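Local coordinates for protein L-Ala-D/L-Glu Epimerase (Escherichia coli, PDB 1JPD) that belongs to the enolase superfamily, joining an N-terminal domain of the mandelate racemase type to a C-terminal domain built as a modified TIM barrel, at residues I123-V129 against A148-K154; L155-I160 against E182-A186. One frame throughout, in Å; residues are numbered along the deposited sequence.

The two contacts follow one another along the chain without nesting or crossing, a worked example of how a barrel is assembled from successive beta-alpha steps. From the N terminus, strand 121-128 is followed by helix 133-145 and then strand 150-154, which settles parallel beside the first; contact 1 closes this beta-alpha-beta unit. The chain runs directly from there into the loop 155-160, then through helix 160-170 and strand 175-179 before 182-186 returns to meet that loop in contact 2. Contact 1 therefore ties neighbouring strands of the barrel wall, whereas contact 2 joins two loops leaving the wall; the centres of the two contacts lie about 18 Å apart.

Contact 1 of 2, residues I123-V129 against A148-K154; sequences ITAQTVV and AKLLKVK
Ala148 begins the contact by setting its methyl against the side chain of Gln126, with CB of Ala148 3.5 Å from CG of Gln126. That glutamine bends at chi2 (-66°), so its amide leads away from the neighbouring strand and OE1 accepts from the backbone N of Gly320. Further on, Leu150 presents CB to CG2 of Ile123 at 3.7 Å, the two side chains crossing obliquely, while its CD2 branch lies near the methyl of Ala125. Leu150 O opens the parallel pairing by accepting from Gln126 N at 3.1 Å. Leu151 shares a face of the sheet with Gln126 and Val128; its CB lies 4.2 Å from CG2 of Val128, and helix 133-145 covers this side through Ala140 and Leu143.

Lys152 uses both its backbone polar groups on the partner strand: Lys152 N donates to Gln126 O at 2.7 Å, and Lys152 O accepts from Val128 N at 3.0 Å. Its side chain projects from the other face alongside Thr127, with CE 3.6 Å from Thr127 OG1. The chain turns at chi3 (67°), and NZ makes a salt bridge with Asp300. Val153 returns to the helix-covered face beside Val128, where Met136 touches both valines. The last backbone bond runs from Lys154 N to Val128 O, and the Lys154 side chain passes the CG2 methyl of Thr127.

Lys152-Val153-Lys154 fits the Lys-X-Lys pattern found on the second barrel strand in the muconate lactonizing enzyme subgroup. The chemistry thus divides the wall by alternation: Leu151, Val128 and Val153 supply a largely apolar side for the outer helices, which the Gln126 amide leaves for Gly320, while Lys152 and Thr127 give the opposite face polar groups.

Contact 2 of 2, residues L155-I160 against E182-A186; sequences LDNHLI and ESWRA
Two successive loops of the barrel domain, one after strand 150-154 and the other after strand 175-179, meet where Trp184 reaches the backbone of Asp156. The indole NE1 donates to Asp156 O over 2.8 Å, but the bond is bent, with 138° at the hydrogen, and the nitrogen stands above the carbonyl plane. With CG lying anti to the carbonyl carbon (chi1 -72°), the indole extends across to the other loop. Leu155 brings CD1 to the ring's edge, 3.9 Å from CZ2 of Trp184, whereas Ile160 approaches obliquely, its CD1 3.8 Å from the same CZ2 atom. Arg192 adds a cation-pi interaction to the indole from helix 189-198.

Beside the tryptophan, Ser183 places its hydroxyl beside the Asp156 backbone, OG lying 3.2 Å from the CA of Asp156; the polar partner of that hydroxyl is Ala180 O. Asn157 OD1 comes within 3.3 Å of Ser183 O, but both are acceptors, and this amide oxygen is instead satisfied by NH1 of Arg192. One arginine consequently serves both loops, through the Asn157 amide and the Trp184 ring.

Within 155-160, Asp156 OD1 accepts from His158 N at 2.6 Å and also makes a salt bridge with Arg163, which probably helps hold the bend before Leu159, the N-cap of helix 160-170. An Asx turn just ahead of a helix, with its Asp156 carbonyl bonded by an indole from the next beta-alpha loop, illustrates how consecutive loops are knitted together at the C-terminal ends of the strands in a TIM barrel.

Contact 1 of 2, residues I123-V129 against A148-K154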
ATOM      1  N   ILE A 123       4.360  -0.503 -13.470  1.00 46.73           N
ATOM      2  CA  ILE A 123       5.017   0.767 -13.153  1.00 47.61           C
ATOM      3  C   ILE A 123       4.815   1.055 -11.670  1.00 45.40           C
ATOM      4  O   ILE A 123       3.680   1.127 -11.192  1.00 45.64           O
ATOM      5  CB  ILE A 123       4.423   1.957 -13.971  1.00 50.77           C
ATOM      6  CG1 ILE A 123       4.728   1.780 -15.463  1.00 51.29           C
ATOM      7  CG2 ILE A 123       4.999   3.287 -13.464  1.00 48.68           C
ATOM      8  CD1 ILE A 123       4.209   2.909 -16.345  1.00 47.55           C
ATOM      9  N   THR A 124       5.919   1.211 -10.947  1.00 44.92           N
ATOM     10  CA  THR A 124       5.857   1.490  -9.522  1.00 44.66           C
ATOM     11  C   THR A 124       6.458   2.851  -9.219  1.00 42.02           C
ATOM     12  O   THR A 124       7.417   3.276  -9.850  1.00 46.03           O
ATOM     13  CB  THR A 124       6.588   0.401  -8.696  1.00 45.39           C
ATOM     14  OG1 THR A 124       7.986   0.394  -9.009  1.00 42.84           O
ATOM     15  CG2 THR A 124       6.004  -0.963  -9.011  1.00 46.51           C
ATOM     16  N   ALA A 125       5.877   3.533  -8.244  1.00 42.18           N
ATOM     17  CA  ALA A 125       6.332   4.856  -7.871  1.00 40.92           C
ATOM     18  C   ALA A 125       7.713   4.862  -7.236  1.00 43.65           C
ATOM     19  O   ALA A 125       7.982   4.120  -6.296  1.00 48.47           O
ATOM     20  CB  ALA A 125       5.335   5.481  -6.926  1.00 38.64           C
ATOM     21  N   GLN A 126       8.592   5.704  -7.768  1.00 44.08           N
ATOM     22  CA  GLN A 126       9.927   5.842  -7.223  1.00 44.05           C
ATOM     23  C   GLN A 126       9.898   7.053  -6.319  1.00 47.33           C
ATOM     24  O   GLN A 126       9.395   8.113  -6.700  1.00 51.55           O
ATOM     25  CB  GLN A 126      10.950   6.053  -8.329  1.00 42.97           C
ATOM     26  CG  GLN A 126      11.473   4.762  -8.878  1.00 50.90           C
ATOM     27  CD  GLN A 126      12.291   3.975  -7.862  1.00 50.34           C
ATOM     28  OE1 GLN A 126      12.316   2.747  -7.904  1.00 54.87           O
ATOM     29  NE2 GLN A 126      12.977   4.676  -6.961  1.00 39.47           N
ATOM     30  N   THR A 127      10.431   6.901  -5.116  1.00 42.13           N
ATOM     31  CA  THR A 127      10.431   7.998  -4.180  1.00 40.21           C
ATOM     32  C   THR A 127      11.534   9.011  -4.439  1.00 40.58           C
ATOM     33  O   THR A 127      12.679   8.650  -4.685  1.00 43.07           O
ATOM     34  CB  THR A 127      10.578   7.501  -2.724  1.00 36.84           C
ATOM     35  OG1 THR A 127       9.426   6.736  -2.361  1.00 40.47           O
ATOM     36  CG2 THR A 127      10.721   8.682  -1.766  1.00 34.39           C
ATOM     37  N   VAL A 128      11.156  10.284  -4.404  1.00 37.48           N
ATOM     38  CA  VAL A 128      12.089  11.382  -4.535  1.00 34.17           C
ATOM     39  C   VAL A 128      11.953  11.969  -3.139  1.00 41.06           C
ATOM     40  O   VAL A 128      10.952  12.606  -2.812  1.00 46.72           O
ATOM     41  CB  VAL A 128      11.637  12.430  -5.562  1.00 34.71           C
ATOM     42  CG1 VAL A 128      12.595  13.609  -5.539  1.00 27.50           C
ATOM     43  CG2 VAL A 128      11.591  11.817  -6.953  1.00 32.78           C
ATOM     44  N   VAL A 129      12.950  11.722  -2.303  1.00 44.08           N
ATOM     45  CA  VAL A 129      12.912  12.191  -0.929  1.00 43.72           C
ATOM     46  C   VAL A 129      13.118  13.696  -0.780  1.00 45.46           C
ATOM     47  O   VAL A 129      13.676  14.354  -1.655  1.00 50.08           O
ATOM     48  CB  VAL A 129      13.961  11.442  -0.086  1.00 44.02           C
ATOM     49  CG1 VAL A 129      13.737   9.932  -0.205  1.00 38.50           C
ATOM     50  CG2 VAL A 129      15.356  11.812  -0.555  1.00 37.63           C
ATOM     51  N   ALA A 148      12.408   5.203 -14.270  1.00 45.73           N
ATOM     52  CA  ALA A 148      11.190   5.483 -13.515  1.00 42.71           C
ATOM     53  C   ALA A 148      10.293   6.500 -14.207  1.00 43.05           C
ATOM     54  O   ALA A 148      10.642   7.672 -14.317  1.00 43.41           O
ATOM     55  CB  ALA A 148      11.545   5.967 -12.124  1.00 40.60           C
ATOM     56  N   LYS A 149       9.132   6.049 -14.668  1.00 46.52           N
ATOM     57  CA  LYS A 149       8.189   6.936 -15.343  1.00 47.86           C
ATOM     58  C   LYS A 149       7.268   7.642 -14.352  1.00 47.67           C
ATOM     59  O   LYS A 149       6.780   8.739 -14.619  1.00 46.96           O
ATOM     60  CB  LYS A 149       7.359   6.145 -16.356  1.00 49.22           C
ATOM     61  CG  LYS A 149       8.161   5.690 -17.570  1.00 52.83           C
ATOM     62  CD  LYS A 149       7.377   4.723 -18.450  1.00 55.91           C
ATOM     63  CE  LYS A 149       8.230   4.260 -19.622  1.00 60.47           C
ATOM     64  NZ  LYS A 149       9.586   3.800 -19.187  1.00 61.62           N
ATOM     65  N   LEU A 150       7.042   7.006 -13.206  1.00 48.61           N
ATOM     66  CA  LEU A 150       6.184   7.559 -12.163  1.00 43.15           C
ATOM     67  C   LEU A 150       7.042   7.894 -10.953  1.00 43.05           C
ATOM     68  O   LEU A 150       7.666   7.015 -10.373  1.00 47.64           O
ATOM     69  CB  LEU A 150       5.113   6.540 -11.769  1.00 41.35           C
ATOM     70  CG  LEU A 150       4.171   6.924 -10.628  1.00 40.24           C
ATOM     71  CD1 LEU A 150       3.427   8.202 -10.978  1.00 38.27           C
ATOM     72  CD2 LEU A 150       3.190   5.800 -10.380  1.00 36.31           C
ATOM     73  N   LEU A 151       7.082   9.171 -10.589  1.00 41.60           N
ATOM     74  CA  LEU A 151       7.859   9.627  -9.445  1.00 38.03           C
ATOM     75  C   LEU A 151       6.930  10.079  -8.324  1.00 42.97           C
ATOM     76  O   LEU A 151       5.978  10.826  -8.563  1.00 46.08           O
ATOM     77  CB  LEU A 151       8.756  10.806  -9.836  1.00 34.08           C
ATOM     78  CG  LEU A 151       9.802  10.604 -10.929  1.00 37.07           C
ATOM     79  CD1 LEU A 151      10.575  11.899 -11.155  1.00 33.57           C
ATOM     80  CD2 LEU A 151      10.747   9.483 -10.519  1.00 39.40           C
ATOM     81  N   LYS A 152       7.197   9.621  -7.103  1.00 42.94           N
ATOM     82  CA  LYS A 152       6.391  10.039  -5.961  1.00 42.70           C
ATOM     83  C   LYS A 152       7.234  11.048  -5.206  1.00 41.97           C
ATOM     84  O   LYS A 152       8.221  10.682  -4.567  1.00 46.12           O
ATOM     85  CB  LYS A 152       6.052   8.859  -5.049  1.00 42.06           C
ATOM     86  CG  LYS A 152       5.170   9.246  -3.866  1.00 43.74           C
ATOM     87  CD  LYS A 152       4.743   8.038  -3.042  1.00 46.38           C
ATOM     88  CE  LYS A 152       5.916   7.384  -2.330  1.00 48.90           C
ATOM     89  NZ  LYS A 152       5.502   6.154  -1.607  1.00 48.33           N
ATOM     90  N   VAL A 153       6.863  12.320  -5.294  1.00 40.18           N
ATOM     91  CA  VAL A 153       7.621  13.364  -4.615  1.00 37.88           C
ATOM     92  C   VAL A 153       7.140  13.531  -3.189  1.00 39.10           C
ATOM     93  O   VAL A 153       5.962  13.817  -2.955  1.00 42.53           O
ATOM     94  CB  VAL A 153       7.490  14.717  -5.344  1.00 34.35           C
ATOM     95  CG1 VAL A 153       8.276  15.778  -4.602  1.00 32.27           C
ATOM     96  CG2 VAL A 153       8.002  14.592  -6.770  1.00 31.37           C
ATOM     97  N   LYS A 154       8.048  13.335  -2.239  1.00 39.08           N
ATOM     98  CA  LYS A 154       7.717  13.486  -0.823  1.00 43.33           C
ATOM     99  C   LYS A 154       7.894  14.958  -0.450  1.00 42.76           C
ATOM    100  O   LYS A 154       8.927  15.558  -0.746  1.00 42.12           O
ATOM    101  CB  LYS A 154       8.647  12.623   0.042  1.00 42.38           C
ATOM    102  CG  LYS A 154       8.316  11.144   0.064  1.00 47.59           C
ATOM    103  CD  LYS A 154       7.706  10.734   1.408  1.00 53.66           C
ATOM    104  CE  LYS A 154       7.458   9.225   1.475  1.00 57.18           C
ATOM    105  NZ  LYS A 154       8.719   8.417   1.386  1.00 55.67           N
TER

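Contact 2 of 2, residues L155-I160 against E182-A186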
ATOM      1  N   LEU A 155       6.892  15.551   0.182  1.00 39.47           N
ATOM      2  CA  LEU A 155       7.006  16.953   0.576  1.00 40.62           C
ATOM      3  C   LEU A 155       6.516  17.195   1.996  1.00 43.50           C
ATOM      4  O   LEU A 155       5.623  16.501   2.497  1.00 44.27           O
ATOM      5  CB  LEU A 155       6.203  17.865  -0.365  1.00 35.27           C
ATOM      6  CG  LEU A 155       6.591  18.007  -1.834  1.00 33.59           C
ATOM      7  CD1 LEU A 155       5.588  18.925  -2.530  1.00 37.04           C
ATOM      8  CD2 LEU A 155       7.991  18.568  -1.942  1.00 31.30           C
ATOM      9  N   ASP A 156       7.121  18.174   2.651  1.00 43.97           N
ATOM     10  CA  ASP A 156       6.690  18.543   3.982  1.00 42.45           C
ATOM     11  C   ASP A 156       6.048  19.901   3.802  1.00 41.39           C
ATOM     12  O   ASP A 156       5.518  20.203   2.742  1.00 43.00           O
ATOM     13  CB  ASP A 156       7.858  18.616   4.978  1.00 43.74           C
ATOM     14  CG  ASP A 156       8.977  19.537   4.532  1.00 50.79           C
ATOM     15  OD1 ASP A 156       8.762  20.379   3.626  1.00 51.48           O
ATOM     16  OD2 ASP A 156      10.081  19.420   5.111  1.00 51.05           O
ATOM     17  N   ASN A 157       6.120  20.736   4.819  1.00 45.37           N
ATOM     18  CA  ASN A 157       5.505  22.039   4.738  1.00 48.30           C
ATOM     19  C   ASN A 157       6.440  23.129   4.223  1.00 47.38           C
ATOM     20  O   ASN A 157       6.084  24.301   4.217  1.00 52.16           O
ATOM     21  CB  ASN A 157       4.979  22.405   6.121  1.00 54.59           C
ATOM     22  CG  ASN A 157       3.771  23.291   6.057  1.00 57.61           C
ATOM     23  OD1 ASN A 157       2.783  22.960   5.401  1.00 58.99           O
ATOM     24  ND2 ASN A 157       3.834  24.426   6.740  1.00 61.57           N
ATOM     25  N   HIS A 158       7.625  22.755   3.765  1.00 48.65           N
ATOM     26  CA  HIS A 158       8.572  23.757   3.301  1.00 51.34           C
ATOM     27  C   HIS A 158       8.871  23.795   1.812  1.00 50.34           C
ATOM     28  O   HIS A 158       8.757  22.792   1.109  1.00 47.86           O
ATOM     29  CB  HIS A 158       9.879  23.603   4.074  1.00 56.19           C
ATOM     30  CG  HIS A 158       9.710  23.748   5.552  1.00 61.50           C
ATOM     31  ND1 HIS A 158       9.482  24.965   6.157  1.00 62.65           N
ATOM     32  CD2 HIS A 158       9.664  22.821   6.537  1.00 61.65           C
ATOM     33  CE1 HIS A 158       9.301  24.781   7.452  1.00 64.57           C
ATOM     34  NE2 HIS A 158       9.405  23.488   7.708  1.00 65.23           N
ATOM     35  N   LEU A 159       9.252  24.983   1.354  1.00 47.46           N
ATOM     36  CA  LEU A 159       9.609  25.237  -0.034  1.00 46.86           C
ATOM     37  C   LEU A 159       8.791  24.451  -1.056  1.00 50.54           C
ATOM     38  O   LEU A 159       9.347  23.894  -2.000  1.00 53.67           O
ATOM     39  CB  LEU A 159      11.093  24.936  -0.236  1.00 43.65           C
ATOM     40  CG  LEU A 159      12.052  25.645   0.721  1.00 42.85           C
ATOM     41  CD1 LEU A 159      13.473  25.208   0.433  1.00 41.50           C
ATOM     42  CD2 LEU A 159      11.916  27.147   0.572  1.00 40.49           C
ATOM     43  N   ILE A 160       7.475  24.418  -0.886  1.00 47.73           N
ATOM     44  CA  ILE A 160       6.626  23.685  -1.811  1.00 44.50           C
ATOM     45  C   ILE A 160       6.727  24.159  -3.257  1.00 47.05           C
ATOM     46  O   ILE A 160       6.773  23.345  -4.176  1.00 50.53           O
ATOM     47  CB  ILE A 160       5.151  23.744  -1.379  1.00 46.45           C
ATOM     48  CG1 ILE A 160       4.997  23.064  -0.020  1.00 51.56           C
ATOM     49  CG2 ILE A 160       4.264  23.079  -2.423  1.00 41.07           C
ATOM     50  CD1 ILE A 160       5.664  21.698   0.060  1.00 59.18           C
ATOM     51  N   GLU A 182       0.334  14.103   5.427  1.00 41.98           N
ATOM     52  CA  GLU A 182      -0.276  14.797   6.564  1.00 36.81           C
ATOM     53  C   GLU A 182       0.472  16.018   7.125  1.00 39.49           C
ATOM     54  O   GLU A 182       0.181  16.459   8.239  1.00 42.79           O
ATOM     55  CB  GLU A 182      -0.521  13.804   7.711  1.00 34.74           C
ATOM     56  CG  GLU A 182      -1.471  12.678   7.375  1.00 36.84           C
ATOM     57  CD  GLU A 182      -1.797  11.796   8.567  1.00 40.50           C
ATOM     58  OE1 GLU A 182      -0.900  11.082   9.061  1.00 43.76           O
ATOM     59  OE2 GLU A 182      -2.961  11.815   9.012  1.00 45.13           O
ATOM     60  N   SER A 183       1.405  16.590   6.372  1.00 39.48           N
ATOM     61  CA  SER A 183       2.157  17.731   6.892  1.00 39.19           C
ATOM     62  C   SER A 183       1.632  19.105   6.475  1.00 41.88           C
ATOM     63  O   SER A 183       2.074  20.125   7.009  1.00 42.18           O
ATOM     64  CB  SER A 183       3.630  17.615   6.491  1.00 35.14           C
ATOM     65  OG  SER A 183       3.779  17.719   5.086  1.00 38.65           O
ATOM     66  N   TRP A 184       0.693  19.140   5.533  1.00 41.28           N
ATOM     67  CA  TRP A 184       0.147  20.413   5.064  1.00 42.36           C
ATOM     68  C   TRP A 184      -1.000  20.913   5.928  1.00 46.32           C
ATOM     69  O   TRP A 184      -1.522  20.177   6.762  1.00 49.46           O
ATOM     70  CB  TRP A 184      -0.312  20.277   3.612  1.00 39.41           C
ATOM     71  CG  TRP A 184       0.825  20.178   2.631  1.00 42.52           C
ATOM     72  CD1 TRP A 184       2.147  19.954   2.916  1.00 38.13           C
ATOM     73  CD2 TRP A 184       0.734  20.249   1.201  1.00 43.67           C
ATOM     74  NE1 TRP A 184       2.877  19.876   1.755  1.00 37.95           N
ATOM     75  CE2 TRP A 184       2.038  20.051   0.688  1.00 41.74           C
ATOM     76  CE3 TRP A 184      -0.324  20.452   0.303  1.00 41.63           C
ATOM     77  CZ2 TRP A 184       2.312  20.055  -0.680  1.00 42.15           C
ATOM     78  CZ3 TRP A 184      -0.049  20.455  -1.059  1.00 41.61           C
ATOM     79  CH2 TRP A 184       1.257  20.256  -1.536  1.00 42.14           C
ATOM     80  N   ARG A 185      -1.395  22.168   5.733  1.00 52.19           N
ATOM     81  CA  ARG A 185      -2.486  22.736   6.516  1.00 56.30           C
ATOM     82  C   ARG A 185      -3.602  23.336   5.664  1.00 54.46           C
ATOM     83  O   ARG A 185      -3.434  23.556   4.460  1.00 51.57           O
ATOM     84  CB  ARG A 185      -1.937  23.785   7.491  1.00 62.56           C
ATOM     85  CG  ARG A 185      -1.048  23.197   8.593  1.00 69.18           C
ATOM     86  CD  ARG A 185      -1.838  22.285   9.554  1.00 76.30           C
ATOM     87  NE  ARG A 185      -0.969  21.648  10.546  1.00 82.88           N
ATOM     88  CZ  ARG A 185      -0.388  20.456  10.396  1.00 84.55           C
ATOM     89  NH1 ARG A 185      -0.584  19.744   9.295  1.00 84.30           N
ATOM     90  NH2 ARG A 185       0.420  19.987  11.340  1.00 84.12           N
ATOM     91  N   ALA A 186      -4.743  23.584   6.304  1.00 53.48           N
ATOM     92  CA  ALA A 186      -5.914  24.148   5.638  1.00 54.82           C
ATOM     93  C   ALA A 186      -5.574  25.464   4.956  1.00 53.42           C
ATOM     94  O   ALA A 186      -5.841  25.652   3.766  1.00 52.07           O
ATOM     95  CB  ALA A 186      -7.038  24.355   6.650  1.00 51.70           C
TER